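PDB 5FYR: phosphoinositol-specific phospholipase C, which probably cleaves phosphoinositide lipids with the help of calcium, and here holds a calcium ion and an inositol molecule together in its pocket. Local coordinates for residues 24-29 / 281-286; 48-53 / 119-124; 185-190 / 210-215. All blocks are in the same frame, centred on the assembly; numbering follows the deposited sequence.

All three contacts pair neighbouring parallel strands of what reads as a TIM barrel, and all run from the strands into the loops beyond, where inositol is bound. Contact 1 (24-29 / 281-286) joins the first and last parallel strands of the barrel. Contacts 2 and 3 belong to one sheet, where strands 114-120 and 184-189 are neighbours and Lys-120 N lies 2.8 Å from Asn-189 O. All are mainly buried, but contact 2 has the most charge, with carboxylates on calcium and two lysines among the acids and their waters. Contact 1 relies on a ring stack and a disulfide, and contact 3 is largely apolar. Contacts 1 and 2 share the calcium ion.

Contact 1 of 3, residues 24-29 / 281-286; sequences ACHNCY and AYYRFA. With CA (calcium ion), chain F; INS (1,2,3,4,5,6-hexahydroxy-cyclohexane), chain E.
With CG of His-26 swung opposite its backbone N (chi1 -177°) and CG of Tyr-283 held beside its own N (chi1 -63°), the two side chains point the same way and their rings lie side by side as an offset stack. The planes are only 15° apart, and CE1 of Tyr-283 sits over the imidazole face, 3.4 Å from ND1 of His-26. A water ties the imidazole to the strand that leads into Tyr-283, lying 2.7 Å from His-26 ND1 and donating to Ala-281 O. At the imidazole edge, NE2 is 3.3 Å from inositol O2, the hydroxyl that also binds calcium; the next residue, Asn-27, adds OD1 to the metal at 2.4 Å. An alanine in place of His-26 would probably leave the Tyr-283 ring without its stacking partner and open a gap beside inositol O2. Behind the rings, the Cys-25 to Cys-28 disulfide ties the loop together, and Phe-285 lies obliquely against both cysteines, its CD2 3.7 Å from Cys-25 CB. The backbones pair in parallel: Tyr-282 N donates to Ala-24 O at 2.9 Å, and Tyr-282 O receives His-26 N from above its carbonyl plane. This is the seam where a TIM barrel closes, strand 279-282 lying between strand 258-262 and strand 20-25, which in turn meets strand 46-52 through Cys-25 and Thr-46.

Contact 2 of 3, residues 48-53 / 119-124; sequences ELDFWD and DKKQGW. With CA (calcium ion), chain F; INS (1,2,3,4,5,6-hexahydroxy-cyclohexane), chain E.
Asp-50 and Asp-119 stand side by side at the tight end, their carboxylate planes 82° apart; OD1 of Asp-50 comes within 3.1 Å of OD2 of Asp-119 because both bind the calcium ion. A hydrogen bond with Tyr-29 OH steadies Asp-50 OD2. Glu-48 OE2 is a third ligand and also accepts a hydrogen bond from inositol O3, while Asp-119 OD1 takes one from O5. Lys-121 lays CB squarely over the six-membered ring of Trp-52, then bends at chi2 (-68°) so that NZ reaches Asp-119 OD2 at 3.0 Å from above the carboxylate plane. That positive charge probably offsets part of the acidic cluster. On the other face of the sheet, Lys-120 CA packs over the Phe-51 ring. Toward partly exposed Gln-122 and Gly-123, direct packing gives way to a water-mediated polar end: Lys-120 NZ donates to Gln-122 O and makes a salt bridge with Asp-53 OD1 at 3.1 Å, weak as a hydrogen bond; two waters join these groups, and Asp-53 OD2 pairs with Arg-131. Strand 46-52 runs between parallel strand 114-120 and antiparallel strand 67-68, with Phe-51 reaching Leu-94 of helix 94-107 and Phe-136 of helix 133-144.

Contact 3 of 3, residues 185-190 / 210-215; sequences LLVLNH and FISPVT. With INS (1,2,3,4,5,6-hexahydroxy-cyclohexane), chain E.
Val-187 meets Ser-212 carbon to carbon: CG1, set opposite the backbone N (chi1 -176°), comes to 3.5 Å from Ser-212 CB. Phe-210 holds its ring beside its own N (chi1 -72°), which brings the ring edge up to the facing strand; Leu-186 O lies at that edge, near the ring plane, 3.4 Å from CD1 of Phe-210. The same oxygen accepts the hydrogen bond of Phe-210 N at 2.9 Å. Behind it, Leu-185 CG touches the same ring obliquely. Two further backbone bonds, Leu-188 N to Phe-210 O and Ser-212 N to Leu-188 O, complete the parallel ladder. These two strands and helix 193-203 form a beta-alpha-beta crossover of the TIM barrel: Val-187 and Phe-210 share one face of the sheet, where Val-187 packs on Met-238, and Leu-188 and Ile-211 share the other, where Ile-211 rests on Tyr-199 of the helix. Leu-188 CD2 lies 4.3 Å from Ile-211 CG2, a light apolar touch. Past the paired residues the strands spread apart. A water spans the widening, accepting from His-190 N at 3.1 Å and probably donating to Ser-212 O, while the imidazole of His-190 leads away from the partner segment to bond Glu-192 N. Beside it, Asn-189 borders the inositol, with CB 3.4 Å from hydroxyl O5.

Contact 1 of 3, residues 24-29 / 281-286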
loop_
_atom_site.group_PDB
_atom_site.type_symbol
_atom_site.label_atom_id
_atom_site.label_comp_id
_atom_site.label_asym_id
_atom_site.label_seq_id
_atom_site.Cartn_x
_atom_site.Cartn_y
_atom_site.Cartn_z
ATOM N N ALA A 24 -4.424 -8.546 -5.023
ATOM C CA ALA A 24 -3.145 -7.866 -4.833
ATOM C C ALA A 24 -2.042 -8.921 -4.866
ATOM O O ALA A 24 -2.282 -10.092 -4.652
ATOM C CB ALA A 24 -3.143 -7.148 -3.484
ATOM N N CYS A 25 -0.813 -8.475 -5.142
ATOM C CA CYS A 25 0.302 -9.376 -5.013
ATOM C C CYS A 25 0.797 -9.501 -3.575
ATOM O O CYS A 25 0.554 -8.600 -2.718
ATOM C CB CYS A 25 1.455 -8.958 -5.913
ATOM S SG CYS A 25 2.652 -7.898 -5.141
ATOM N N HIS A 26 1.491 -10.595 -3.295
ATOM C CA HIS A 26 2.242 -10.710 -2.071
ATOM C C HIS A 26 3.727 -10.919 -2.459
ATOM O O HIS A 26 4.104 -11.935 -3.068
ATOM C CB HIS A 26 1.734 -11.896 -1.264
ATOM C CG HIS A 26 2.400 -12.070 0.072
ATOM N ND1 HIS A 26 2.006 -13.048 0.953
ATOM C CD2 HIS A 26 3.362 -11.356 0.722
ATOM C CE1 HIS A 26 2.758 -12.999 2.042
ATOM N NE2 HIS A 26 3.581 -11.979 1.927
ATOM N N ASN A 27 4.554 -9.924 -2.125
ATOM C CA ASN A 27 5.986 -10.006 -2.347
ATOM C C ASN A 27 6.350 -10.187 -3.810
ATOM O O ASN A 27 7.336 -10.833 -4.162
ATOM C CB ASN A 27 6.652 -11.054 -1.510
ATOM C CG ASN A 27 6.793 -10.707 -0.048
ATOM O OD1 ASN A 27 6.352 -9.686 0.453
ATOM N ND2 ASN A 27 7.480 -11.562 0.631
ATOM N N CYS A 28 5.612 -9.516 -4.688
ATOM C CA CYS A 28 5.822 -9.737 -6.138
ATOM C C CYS A 28 7.073 -9.139 -6.782
ATOM O O CYS A 28 7.283 -9.276 -7.994
ATOM C CB CYS A 28 4.602 -9.318 -6.950
ATOM S SG CYS A 28 4.084 -7.626 -6.751
ATOM N N TYR A 29 7.867 -8.459 -5.956
ATOM C CA TYR A 29 9.226 -8.050 -6.310
ATOM C C TYR A 29 10.190 -9.228 -6.364
ATOM O O TYR A 29 11.302 -9.091 -6.892
ATOM C CB TYR A 29 9.776 -7.030 -5.284
ATOM C CG TYR A 29 9.996 -7.611 -3.931
ATOM C CD1 TYR A 29 11.196 -8.265 -3.632
ATOM C CD2 TYR A 29 9.001 -7.581 -2.953
ATOM C CE1 TYR A 29 11.375 -8.846 -2.405
ATOM C CE2 TYR A 29 9.163 -8.205 -1.736
ATOM C CZ TYR A 29 10.356 -8.842 -1.457
ATOM O OH TYR A 29 10.584 -9.486 -0.256
ATOM N N ALA A 281 -4.044 -10.231 -0.751
ATOM C CA ALA A 281 -2.701 -10.440 -1.243
ATOM C C ALA A 281 -2.404 -11.902 -1.483
ATOM O O ALA A 281 -2.548 -12.713 -0.569
ATOM C CB ALA A 281 -1.693 -9.822 -0.264
ATOM N N TYR A 282 -2.005 -12.238 -2.721
ATOM C CA TYR A 282 -1.620 -13.604 -3.083
ATOM C C TYR A 282 -0.254 -13.690 -3.728
ATOM O O TYR A 282 0.118 -12.858 -4.561
ATOM C CB TYR A 282 -2.585 -14.160 -4.132
ATOM C CG TYR A 282 -4.024 -14.307 -3.717
ATOM C CD1 TYR A 282 -4.917 -13.239 -3.802
ATOM C CD2 TYR A 282 -4.504 -15.525 -3.288
ATOM C CE1 TYR A 282 -6.235 -13.413 -3.464
ATOM C CE2 TYR A 282 -5.794 -15.718 -2.907
ATOM C CZ TYR A 282 -6.672 -14.669 -3.015
ATOM O OH TYR A 282 -8.004 -14.829 -2.663
ATOM N N TYR A 283 0.493 -14.737 -3.385
ATOM C CA TYR A 283 1.712 -15.033 -4.091
ATOM C C TYR A 283 1.446 -15.300 -5.555
ATOM O O TYR A 283 2.116 -14.709 -6.454
ATOM C CB TYR A 283 2.410 -16.230 -3.508
ATOM C CG TYR A 283 2.889 -16.089 -2.082
ATOM C CD1 TYR A 283 3.908 -15.203 -1.761
ATOM C CD2 TYR A 283 2.344 -16.852 -1.058
ATOM C CE1 TYR A 283 4.367 -15.076 -0.485
ATOM C CE2 TYR A 283 2.795 -16.723 0.243
ATOM C CZ TYR A 283 3.844 -15.867 0.534
ATOM O OH TYR A 283 4.310 -15.752 1.842
ATOM N N ARG A 284 0.444 -16.142 -5.825
ATOM C CA ARG A 284 0.084 -16.476 -7.197
ATOM C C ARG A 284 -1.120 -15.612 -7.626
ATOM O O ARG A 284 -2.236 -16.105 -7.762
ATOM C CB ARG A 284 -0.164 -17.978 -7.292
ATOM C CG ARG A 284 1.039 -18.840 -6.983
ATOM C CD ARG A 284 0.632 -20.277 -6.675
ATOM N NE ARG A 284 0.198 -21.015 -7.835
ATOM C CZ ARG A 284 -0.356 -22.247 -7.816
ATOM N NH1 ARG A 284 -0.609 -22.952 -6.669
ATOM N NH2 ARG A 284 -0.686 -22.784 -8.976
ATOM N N PHE A 285 -0.875 -14.317 -7.812
ATOM C CA PHE A 285 -1.925 -13.367 -8.122
ATOM C C PHE A 285 -2.655 -13.602 -9.421
ATOM O O PHE A 285 -3.890 -13.425 -9.496
ATOM C CB PHE A 285 -1.398 -11.917 -8.001
ATOM C CG PHE A 285 -0.177 -11.680 -8.789
ATOM C CD1 PHE A 285 -0.276 -11.289 -10.101
ATOM C CD2 PHE A 285 1.101 -11.880 -8.231
ATOM C CE1 PHE A 285 0.865 -11.097 -10.890
ATOM C CE2 PHE A 285 2.234 -11.725 -9.002
ATOM C CZ PHE A 285 2.124 -11.358 -10.328
ATOM N N ALA A 286 -1.942 -14.049 -10.444
ATOM C CA ALA A 286 -2.590 -14.170 -11.756
ATOM C C ALA A 286 -3.629 -15.267 -11.752
ATOM O O ALA A 286 -4.607 -15.189 -12.491
ATOM C CB ALA A 286 -1.585 -14.392 -12.886
HETATM CA CA CA F . 6.423 -8.248 2.382
HETATM C C1 INS E . 4.338 -9.761 5.979
HETATM C C2 INS E . 3.790 -9.788 4.550
HETATM C C3 INS E . 2.808 -8.725 4.233
HETATM C C4 INS E . 3.073 -7.410 4.853
HETATM C C5 INS E . 3.646 -7.371 6.208
HETATM C C6 INS E . 4.637 -8.403 6.530
HETATM O O1 INS E . 5.527 -10.545 5.931
HETATM O O2 INS E . 4.943 -9.600 3.707
HETATM O O3 INS E . 2.498 -8.672 2.842
HETATM O O4 INS E . 2.043 -6.496 4.584
HETATM O O5 INS E . 3.900 -6.082 6.761
HETATM O O6 INS E . 5.132 -8.391 7.823
HETATM O O HOH W 1 -0.539 -14.061 0.727
HETATM O O HOH W 2 3.352 -12.213 -5.722
HETATM O O HOH W 3 7.515 -9.982 3.779
#

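Contact 2 of 3, residues 48-53 / 119-124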
loop_
_atom_site.group_PDB
_atom_site.type_symbol
_atom_site.label_atom_id
_atom_site.label_comp_id
_atom_site.label_asym_id
_atom_site.label_seq_id
_atom_site.Cartn_x
_atom_site.Cartn_y
_atom_site.Cartn_z
ATOM N N GLU A 48 3.625 -4.854 -4.030
ATOM C CA GLU A 48 4.347 -4.843 -2.781
ATOM C C GLU A 48 5.866 -4.800 -2.992
ATOM O O GLU A 48 6.380 -5.490 -3.848
ATOM C CB GLU A 48 3.947 -6.079 -1.948
ATOM C CG GLU A 48 4.603 -6.133 -0.561
ATOM C CD GLU A 48 4.102 -7.286 0.319
ATOM O OE1 GLU A 48 3.378 -8.189 -0.193
ATOM O OE2 GLU A 48 4.487 -7.317 1.526
ATOM N N LEU A 49 6.549 -4.031 -2.141
ATOM C CA LEU A 49 7.992 -3.936 -2.079
ATOM C C LEU A 49 8.402 -4.050 -0.627
ATOM O O LEU A 49 7.917 -3.288 0.214
ATOM C CB LEU A 49 8.461 -2.596 -2.649
ATOM C CG LEU A 49 8.309 -2.453 -4.131
ATOM C CD1 LEU A 49 8.364 -1.009 -4.582
ATOM C CD2 LEU A 49 9.312 -3.305 -4.922
ATOM N N ASP A 50 9.358 -4.934 -0.344
ATOM C CA ASP A 50 9.990 -5.007 0.978
ATOM C C ASP A 50 11.298 -4.228 0.927
ATOM O O ASP A 50 12.158 -4.559 0.129
ATOM C CB ASP A 50 10.263 -6.479 1.348
ATOM C CG ASP A 50 8.982 -7.288 1.564
ATOM O OD1 ASP A 50 7.871 -6.750 1.422
ATOM O OD2 ASP A 50 9.018 -8.486 1.818
ATOM N N PHE A 51 11.463 -3.270 1.838
ATOM C CA PHE A 51 12.604 -2.382 1.746
ATOM C C PHE A 51 13.432 -2.369 3.030
ATOM O O PHE A 51 12.887 -2.272 4.114
ATOM C CB PHE A 51 12.244 -0.989 1.178
ATOM C CG PHE A 51 11.472 -0.084 2.071
ATOM C CD1 PHE A 51 10.089 -0.208 2.206
ATOM C CD2 PHE A 51 12.111 0.950 2.722
ATOM C CE1 PHE A 51 9.400 0.645 3.018
ATOM C CE2 PHE A 51 11.413 1.829 3.506
ATOM C CZ PHE A 51 10.041 1.659 3.683
ATOM N N TRP A 52 14.741 -2.319 2.827
ATOM C CA TRP A 52 15.734 -2.383 3.883
ATOM C C TRP A 52 16.677 -1.201 3.842
ATOM O O TRP A 52 17.026 -0.699 2.765
ATOM C CB TRP A 52 16.552 -3.661 3.673
ATOM C CG TRP A 52 15.787 -4.953 3.776
ATOM C CD1 TRP A 52 14.998 -5.525 2.803
ATOM C CD2 TRP A 52 15.744 -5.844 4.898
ATOM N NE1 TRP A 52 14.475 -6.691 3.270
ATOM C CE2 TRP A 52 14.886 -6.888 4.561
ATOM C CE3 TRP A 52 16.297 -5.810 6.183
ATOM C CZ2 TRP A 52 14.594 -7.944 5.457
ATOM C CZ3 TRP A 52 15.999 -6.825 7.068
ATOM C CH2 TRP A 52 15.167 -7.882 6.706
ATOM N N ASP A 53 17.076 -0.740 5.016
ATOM C CA ASP A 53 18.061 0.336 5.119
ATOM C C ASP A 53 19.463 -0.118 4.765
ATOM O O ASP A 53 20.215 0.633 4.169
ATOM C CB ASP A 53 18.075 0.923 6.524
ATOM C CG ASP A 53 16.916 1.815 6.792
ATOM O OD1 ASP A 53 15.762 1.415 6.553
ATOM O OD2 ASP A 53 17.174 2.959 7.260
ATOM N N ASP A 119 6.627 -2.314 2.454
ATOM C CA ASP A 119 6.738 -3.110 3.646
ATOM C C ASP A 119 8.144 -2.893 4.231
ATOM O O ASP A 119 9.131 -3.421 3.706
ATOM C CB ASP A 119 6.434 -4.551 3.284
ATOM C CG ASP A 119 6.461 -5.488 4.461
ATOM O OD1 ASP A 119 6.261 -5.021 5.590
ATOM O OD2 ASP A 119 6.634 -6.728 4.256
ATOM N N LYS A 120 8.235 -2.001 5.216
ATOM C CA LYS A 120 9.505 -1.578 5.787
ATOM C C LYS A 120 10.037 -2.672 6.684
ATOM O O LYS A 120 9.281 -3.170 7.526
ATOM C CB LYS A 120 9.321 -0.263 6.535
ATOM C CG LYS A 120 10.649 0.409 6.859
ATOM C CD LYS A 120 10.434 1.747 7.598
ATOM C CE LYS A 120 11.663 2.666 7.551
ATOM N NZ LYS A 120 12.950 1.984 7.610
ATOM N N LYS A 121 11.334 -3.004 6.562
ATOM C CA LYS A 121 11.896 -4.132 7.287
ATOM C C LYS A 121 12.861 -3.768 8.424
ATOM O O LYS A 121 13.161 -4.623 9.255
ATOM C CB LYS A 121 12.584 -5.078 6.307
ATOM C CG LYS A 121 11.635 -5.716 5.305
ATOM C CD LYS A 121 10.679 -6.701 5.995
ATOM C CE LYS A 121 9.728 -7.380 5.047
ATOM N NZ LYS A 121 8.756 -8.280 5.761
ATOM N N GLN A 122 13.309 -2.512 8.470
ATOM C CA GLN A 122 14.197 -2.028 9.532
ATOM C C GLN A 122 13.640 -0.719 10.084
ATOM O O GLN A 122 12.636 -0.196 9.606
ATOM C CB GLN A 122 15.623 -1.848 8.985
ATOM C CG GLN A 122 16.244 -3.184 8.687
ATOM C CD GLN A 122 17.622 -3.136 8.090
ATOM O OE1 GLN A 122 17.880 -2.458 7.088
ATOM N NE2 GLN A 122 18.509 -3.910 8.664
ATOM N N GLY A 123 14.284 -0.173 11.094
ATOM C CA GLY A 123 13.791 1.067 11.664
ATOM C C GLY A 123 14.190 2.306 10.891
ATOM O O GLY A 123 14.893 2.235 9.924
ATOM N N TRP A 124 13.688 3.450 11.330
ATOM C CA TRP A 124 14.060 4.745 10.747
ATOM C C TRP A 124 15.483 5.086 11.181
ATOM O O TRP A 124 15.877 4.783 12.313
ATOM C CB TRP A 124 13.103 5.854 11.134
ATOM C CG TRP A 124 11.710 5.611 10.605
ATOM C CD1 TRP A 124 10.603 5.228 11.323
ATOM C CD2 TRP A 124 11.278 5.692 9.241
ATOM N NE1 TRP A 124 9.512 5.021 10.467
ATOM C CE2 TRP A 124 9.915 5.336 9.195
ATOM C CE3 TRP A 124 11.913 6.021 8.054
ATOM C CZ2 TRP A 124 9.189 5.302 7.992
ATOM C CZ3 TRP A 124 11.189 6.020 6.884
ATOM C CH2 TRP A 124 9.852 5.641 6.851
HETATM CA CA CA F . 6.423 -8.248 2.382
HETATM C C1 INS E . 4.338 -9.761 5.979
HETATM C C2 INS E . 3.790 -9.788 4.550
HETATM C C3 INS E . 2.808 -8.725 4.233
HETATM C C4 INS E . 3.073 -7.410 4.853
HETATM C C5 INS E . 3.646 -7.371 6.208
HETATM C C6 INS E . 4.637 -8.403 6.530
HETATM O O1 INS E . 5.527 -10.545 5.931
HETATM O O2 INS E . 4.943 -9.600 3.707
HETATM O O3 INS E . 2.498 -8.672 2.842
HETATM O O4 INS E . 2.043 -6.496 4.584
HETATM O O5 INS E . 3.900 -6.082 6.761
HETATM O O6 INS E . 5.132 -8.391 7.823
HETATM O O HOH W 4 13.825 -0.413 6.218
HETATM O O HOH W 5 14.810 4.150 7.079
HETATM O O HOH W 3 7.515 -9.982 3.779
#

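Contact 3 of 3, residues 185-190 / 210-215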
loop_
_atom_site.group_PDB
_atom_site.type_symbol
_atom_site.label_atom_id
_atom_site.label_comp_id
_atom_site.label_asym_id
_atom_site.label_seq_id
_atom_site.Cartn_x
_atom_site.Cartn_y
_atom_site.Cartn_z
ATOM N N LEU A 185 -1.147 5.342 -4.996
ATOM C CA LEU A 185 -1.314 5.423 -3.541
ATOM C C LEU A 185 -0.228 4.575 -2.930
ATOM O O LEU A 185 -0.078 3.414 -3.262
ATOM C CB LEU A 185 -2.668 4.863 -3.119
ATOM C CG LEU A 185 -3.909 5.690 -3.385
ATOM C CD1 LEU A 185 -4.224 5.729 -4.862
ATOM C CD2 LEU A 185 -5.093 5.089 -2.649
ATOM N N LEU A 186 0.493 5.175 -1.988
ATOM C CA LEU A 186 1.572 4.523 -1.277
ATOM C C LEU A 186 1.133 4.178 0.140
ATOM O O LEU A 186 0.501 4.977 0.799
ATOM C CB LEU A 186 2.781 5.419 -1.218
ATOM C CG LEU A 186 3.309 5.879 -2.577
ATOM C CD1 LEU A 186 4.508 6.780 -2.373
ATOM C CD2 LEU A 186 3.629 4.737 -3.506
ATOM N N VAL A 187 1.460 2.979 0.572
ATOM C CA VAL A 187 1.033 2.466 1.879
ATOM C C VAL A 187 2.241 1.948 2.648
ATOM O O VAL A 187 3.076 1.228 2.086
ATOM C CB VAL A 187 0.037 1.329 1.694
ATOM C CG1 VAL A 187 -0.500 0.842 3.046
ATOM C CG2 VAL A 187 -1.080 1.774 0.768
ATOM N N LEU A 188 2.362 2.335 3.910
ATOM C CA LEU A 188 3.499 1.869 4.718
ATOM C C LEU A 188 3.012 0.724 5.626
ATOM O O LEU A 188 2.009 0.862 6.356
ATOM C CB LEU A 188 4.018 3.007 5.593
ATOM C CG LEU A 188 5.248 2.726 6.460
ATOM C CD1 LEU A 188 6.441 2.472 5.595
ATOM C CD2 LEU A 188 5.503 3.933 7.349
ATOM N N ASN A 189 3.787 -0.354 5.629
ATOM C CA ASN A 189 3.596 -1.431 6.582
ATOM C C ASN A 189 4.940 -1.674 7.316
ATOM O O ASN A 189 6.009 -1.294 6.847
ATOM C CB ASN A 189 3.237 -2.795 5.952
ATOM C CG ASN A 189 1.893 -2.854 5.249
ATOM O OD1 ASN A 189 1.000 -1.966 5.375
ATOM N ND2 ASN A 189 1.728 -3.864 4.479
ATOM N N HIS A 190 4.854 -2.278 8.485
ATOM C CA HIS A 190 5.996 -2.757 9.272
ATOM C C HIS A 190 5.403 -3.779 10.249
ATOM O O HIS A 190 4.248 -3.661 10.627
ATOM C CB HIS A 190 6.664 -1.574 10.010
ATOM C CG HIS A 190 8.014 -1.883 10.548
ATOM N ND1 HIS A 190 8.188 -2.583 11.707
ATOM C CD2 HIS A 190 9.266 -1.566 10.126
ATOM C CE1 HIS A 190 9.472 -2.743 11.966
ATOM N NE2 HIS A 190 10.149 -2.120 11.026
ATOM N N PHE A 210 0.225 6.599 3.166
ATOM C CA PHE A 210 -0.784 6.166 4.117
ATOM C C PHE A 210 -0.160 5.137 5.078
ATOM O O PHE A 210 0.417 4.133 4.619
ATOM C CB PHE A 210 -1.928 5.423 3.368
ATOM C CG PHE A 210 -2.819 6.305 2.560
ATOM C CD1 PHE A 210 -2.480 6.646 1.259
ATOM C CD2 PHE A 210 -3.988 6.814 3.089
ATOM C CE1 PHE A 210 -3.294 7.492 0.534
ATOM C CE2 PHE A 210 -4.799 7.634 2.348
ATOM C CZ PHE A 210 -4.443 7.972 1.072
ATOM N N ILE A 211 -0.360 5.302 6.386
ATOM C CA ILE A 211 0.037 4.251 7.328
ATOM C C ILE A 211 -1.070 3.201 7.458
ATOM O O ILE A 211 -2.270 3.506 7.508
ATOM C CB ILE A 211 0.444 4.791 8.720
ATOM C CG1 ILE A 211 -0.634 5.576 9.421
ATOM C CG2 ILE A 211 1.747 5.604 8.557
ATOM C CD1 ILE A 211 -0.316 5.839 10.899
ATOM N N SER A 212 -0.652 1.955 7.470
ATOM C CA SER A 212 -1.610 0.852 7.572
ATOM C C SER A 212 -1.176 -0.127 8.667
ATOM O O SER A 212 -0.388 -1.016 8.386
ATOM C CB SER A 212 -1.767 0.168 6.248
ATOM O OG SER A 212 -2.781 -0.817 6.327
ATOM N N PRO A 213 -1.646 0.087 9.909
ATOM C CA PRO A 213 -1.122 -0.713 11.014
ATOM C C PRO A 213 -1.548 -2.175 11.028
ATOM O O PRO A 213 -2.614 -2.533 10.513
ATOM C CB PRO A 213 -1.660 -0.023 12.265
ATOM C CG PRO A 213 -2.876 0.698 11.817
ATOM C CD PRO A 213 -2.597 1.084 10.377
ATOM N N VAL A 214 -0.733 -2.984 11.709
ATOM C CA VAL A 214 -1.107 -4.342 12.079
ATOM C C VAL A 214 -2.370 -4.220 12.915
ATOM O O VAL A 214 -2.394 -3.449 13.887
ATOM C CB VAL A 214 -0.018 -5.024 12.898
ATOM C CG1 VAL A 214 -0.470 -6.390 13.402
ATOM C CG2 VAL A 214 1.253 -5.181 12.062
ATOM N N THR A 215 -3.397 -4.997 12.564
ATOM C CA THR A 215 -4.751 -4.856 13.103
ATOM C C THR A 215 -5.212 -6.210 13.644
ATOM O O THR A 215 -5.330 -7.202 12.903
ATOM C CB THR A 215 -5.656 -4.354 11.984
ATOM O OG1 THR A 215 -5.186 -3.102 11.532
ATOM C CG2 THR A 215 -7.104 -4.256 12.379
HETATM C C1 INS E . 4.338 -9.761 5.979
HETATM C C2 INS E . 3.790 -9.788 4.550
HETATM C C3 INS E . 2.808 -8.725 4.233
HETATM C C4 INS E . 3.073 -7.410 4.853
HETATM C C5 INS E . 3.646 -7.371 6.208
HETATM C C6 INS E . 4.637 -8.403 6.530
HETATM O O1 INS E . 5.527 -10.545 5.931
HETATM O O2 INS E . 4.943 -9.600 3.707
HETATM O O3 INS E . 2.498 -8.672 2.842
HETATM O O4 INS E . 2.043 -6.496 4.584
HETATM O O5 INS E . 3.900 -6.082 6.761
HETATM O O6 INS E . 5.132 -8.391 7.823
HETATM O O HOH W 6 1.795 -2.546 9.123
#